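Local coordinates for protein aspartokinase (Synechocystis, PDB 3L76) that probably phosphorylates the beta-carboxyl group of L-aspartate with ATP, opening the pathway to lysine and threonine, both of which it binds in ACT-domain pockets, at residues A[204-209]-A[213-218]. Residues are numbered along the deposited sequence; the frame is centred on the assembly and turned at random.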
ATOM      1  N   GLU A 204       6.671 -33.156  10.846  1.00 50.38           N
ATOM      2  CA  GLU A 204       7.875 -33.656  11.506  1.00 56.87           C
ATOM      3  C   GLU A 204       9.115 -33.407  10.651  1.00 61.16           C
ATOM      4  O   GLU A 204      10.222 -33.338  11.172  1.00 49.95           O
ATOM      5  CB  GLU A 204       7.756 -35.138  11.882  1.00 42.85           C
ATOM      6  CG  GLU A 204       6.816 -35.423  13.051  1.00 30.71           C
ATOM      7  CD  GLU A 204       7.348 -34.919  14.395  1.00 43.77           C
ATOM      8  OE1 GLU A 204       8.328 -34.152  14.424  1.00 38.44           O
ATOM      9  OE2 GLU A 204       6.765 -35.272  15.440  1.00 30.78           O
ATOM     10  N   LEU A 205       8.917 -33.257   9.342  1.00 52.22           N
ATOM     11  CA  LEU A 205      10.017 -32.973   8.420  1.00 52.14           C
ATOM     12  C   LEU A 205       9.971 -31.514   7.963  1.00 64.10           C
ATOM     13  O   LEU A 205      10.385 -31.189   6.852  1.00 40.46           O
ATOM     14  CB  LEU A 205       9.977 -33.910   7.202  1.00 35.48           C
ATOM     15  CG  LEU A 205      10.288 -35.394   7.445  1.00 54.56           C
ATOM     16  CD1 LEU A 205       9.739 -36.307   6.338  1.00 30.98           C
ATOM     17  CD2 LEU A 205      11.789 -35.615   7.637  1.00 44.49           C
ATOM     18  N   ALA A 206       9.465 -30.642   8.828  1.00 60.54           N
ATOM     19  CA  ALA A 206       9.361 -29.211   8.531  1.00 39.42           C
ATOM     20  C   ALA A 206      10.549 -28.647   7.758  1.00 55.13           C
ATOM     21  O   ALA A 206      10.376 -27.862   6.825  1.00 68.97           O
ATOM     22  CB  ALA A 206       9.158 -28.422   9.804  1.00 41.31           C
ATOM     23  N   SER A 207      11.752 -29.039   8.153  1.00 55.82           N
ATOM     24  CA  SER A 207      12.967 -28.535   7.521  1.00 55.32           C
ATOM     25  C   SER A 207      13.033 -28.868   6.028  1.00 64.25           C
ATOM     26  O   SER A 207      13.585 -28.099   5.245  1.00 55.00           O
ATOM     27  CB  SER A 207      14.215 -29.078   8.235  1.00 55.27           C
ATOM     28  OG  SER A 207      14.509 -30.401   7.818  1.00 62.32           O
ATOM     29  N   LEU A 208      12.486 -30.016   5.633  1.00 52.59           N
ATOM     30  CA  LEU A 208      12.440 -30.383   4.215  1.00 55.66           C
ATOM     31  C   LEU A 208      11.539 -29.440   3.402  1.00 64.20           C
ATOM     32  O   LEU A 208      11.574 -29.433   2.174  1.00 67.51           O
ATOM     33  CB  LEU A 208      11.993 -31.841   4.041  1.00 52.69           C
ATOM     34  CG  LEU A 208      13.058 -32.931   3.851  1.00 56.78           C
ATOM     35  CD1 LEU A 208      14.426 -32.541   4.445  1.00 43.81           C
ATOM     36  CD2 LEU A 208      12.557 -34.244   4.420  1.00 38.83           C
ATOM     37  N   GLY A 209      10.731 -28.646   4.090  1.00 56.26           N
ATOM     38  CA  GLY A 209       9.895 -27.678   3.419  1.00 52.12           C
ATOM     39  C   GLY A 209      10.246 -26.257   3.813  1.00 69.18           C
ATOM     40  O   GLY A 209       9.503 -25.317   3.522  1.00 49.07           O
ATOM     41  N   LEU A 213       7.075 -24.178   2.148  1.00 71.25           N
ATOM     42  CA  LEU A 213       5.800 -23.940   2.832  1.00 62.47           C
ATOM     43  C   LEU A 213       5.798 -23.929   4.367  1.00 46.51           C
ATOM     44  O   LEU A 213       6.680 -24.469   5.016  1.00 55.56           O
ATOM     45  CB  LEU A 213       4.657 -24.789   2.261  1.00 74.47           C
ATOM     46  CG  LEU A 213       4.357 -26.191   2.764  1.00 60.84           C
ATOM     47  CD1 LEU A 213       2.991 -26.618   2.232  1.00 43.82           C
ATOM     48  CD2 LEU A 213       5.434 -27.134   2.307  1.00 65.04           C
ATOM     49  N   HIS A 214       4.757 -23.292   4.896  1.00 43.02           N
ATOM     50  CA  HIS A 214       4.675 -22.985   6.304  0.54 37.94           C
ATOM     51  C   HIS A 214       3.896 -24.046   7.083  1.00 55.12           C
ATOM     52  O   HIS A 214       2.746 -24.366   6.778  1.00 61.55           O
ATOM     53  CB  HIS A 214       4.119 -21.568   6.512  0.54 39.11           C
ATOM     54  CG  HIS A 214       5.108 -20.487   6.190  0.54 46.54           C
ATOM     55  ND1 HIS A 214       5.255 -19.963   4.921  0.54 37.22           N
ATOM     56  CD2 HIS A 214       6.017 -19.850   6.965  0.54 41.33           C
ATOM     57  CE1 HIS A 214       6.205 -19.044   4.933  0.54 33.26           C
ATOM     58  NE2 HIS A 214       6.681 -18.954   6.161  0.54 56.63           N
ATOM     59  N   PRO A 215       4.564 -24.633   8.092  1.00 43.93           N
ATOM     60  CA  PRO A 215       3.972 -25.694   8.916  1.00 54.21           C
ATOM     61  C   PRO A 215       2.541 -25.406   9.385  1.00 43.54           C
ATOM     62  O   PRO A 215       1.719 -26.331   9.378  1.00 46.10           O
ATOM     63  CB  PRO A 215       4.941 -25.788  10.106  1.00 37.63           C
ATOM     64  CG  PRO A 215       6.254 -25.465   9.497  1.00 37.78           C
ATOM     65  CD  PRO A 215       5.976 -24.396   8.453  1.00 48.08           C
ATOM     66  N   ARG A 216       2.248 -24.163   9.772  1.00 34.07           N
ATOM     67  CA  ARG A 216       0.920 -23.803  10.276  1.00 30.40           C
ATOM     68  C   ARG A 216      -0.163 -24.107   9.247  1.00 48.57           C
ATOM     69  O   ARG A 216      -1.288 -24.469   9.595  1.00 58.00           O
ATOM     70  CB  ARG A 216       0.861 -22.332  10.700  1.00 53.02           C
ATOM     71  CG  ARG A 216      -0.529 -21.846  11.142  1.00 67.19           C
ATOM     72  CD  ARG A 216      -0.518 -21.351  12.579  1.00 73.20           C
ATOM     73  NE  ARG A 216       0.803 -20.847  12.948  1.00 75.30           N
ATOM     74  CZ  ARG A 216       1.182 -20.563  14.192  1.00 76.84           C
ATOM     75  NH1 ARG A 216       0.341 -20.716  15.207  1.00 37.42           N
ATOM     76  NH2 ARG A 216       2.411 -20.116  14.421  1.00105.92           N
ATOM     77  N   ALA A 217       0.194 -23.968   7.975  1.00 39.73           N
ATOM     78  CA  ALA A 217      -0.745 -24.180   6.887  1.00 50.46           C
ATOM     79  C   ALA A 217      -1.004 -25.669   6.604  1.00 57.40           C
ATOM     80  O   ALA A 217      -2.147 -26.091   6.352  1.00 36.25           O
ATOM     81  CB  ALA A 217      -0.256 -23.464   5.636  1.00 29.77           C
ATOM     82  N   VAL A 218       0.052 -26.470   6.636  1.00 30.31           N
ATOM     83  CA  VAL A 218      -0.138 -27.904   6.474  1.00 55.56           C
ATOM     84  C   VAL A 218      -0.971 -28.463   7.634  1.00 50.07           C
ATOM     85  O   VAL A 218      -1.767 -29.376   7.439  1.00 30.06           O
ATOM     86  CB  VAL A 218       1.196 -28.668   6.256  1.00 42.09           C
ATOM     87  CG1 VAL A 218       2.265 -28.115   7.135  1.00 59.00           C
ATOM     88  CG2 VAL A 218       1.012 -30.146   6.515  1.00 43.14           C
TER
HETATM   89  O   HOH W   1       7.371 -26.953   6.170  1.00 49.55           O
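Gly-209 and Leu-213 are joined by a nearly straight backbone hydrogen bond, Leu-213 N to Gly-209 O at 3.0 Å, with the N-H lying in the carbonyl plane. It closes the connection between helices 199-204 and 215-224 in the amino acid kinase domain, where a 3-10 turn, 206-208, follows the first helix and the chain then swings into the second. Glycine suits position 209 because it brings no side chain, and the isobutyl group of Leu-213 packs near its backbone, CD2 of Leu-213 lying 4.6 Å from CA of Gly-209. The chi1 of Leu-213 (88°) swings that branch toward Gly-209. At the other end of the contact, Ala-206 CB lies 4.2 Å from Pro-215 CG, a light apolar touch between two compact residues. Proline fits the first turn of a helix, where its missing N-H costs no bond, and His-214 before it is the N-cap, its carbonyl accepting from Ala-217 N at 2.8 Å. Ala-206 also touches Ile-366 and Pro-215 touches Ala-363, so the connection faces the regulatory region near a bound lysine. Between the backbones, one water donates to both Ala-206 O, at 3.2 Å, and Leu-213 O, at 2.8 Å.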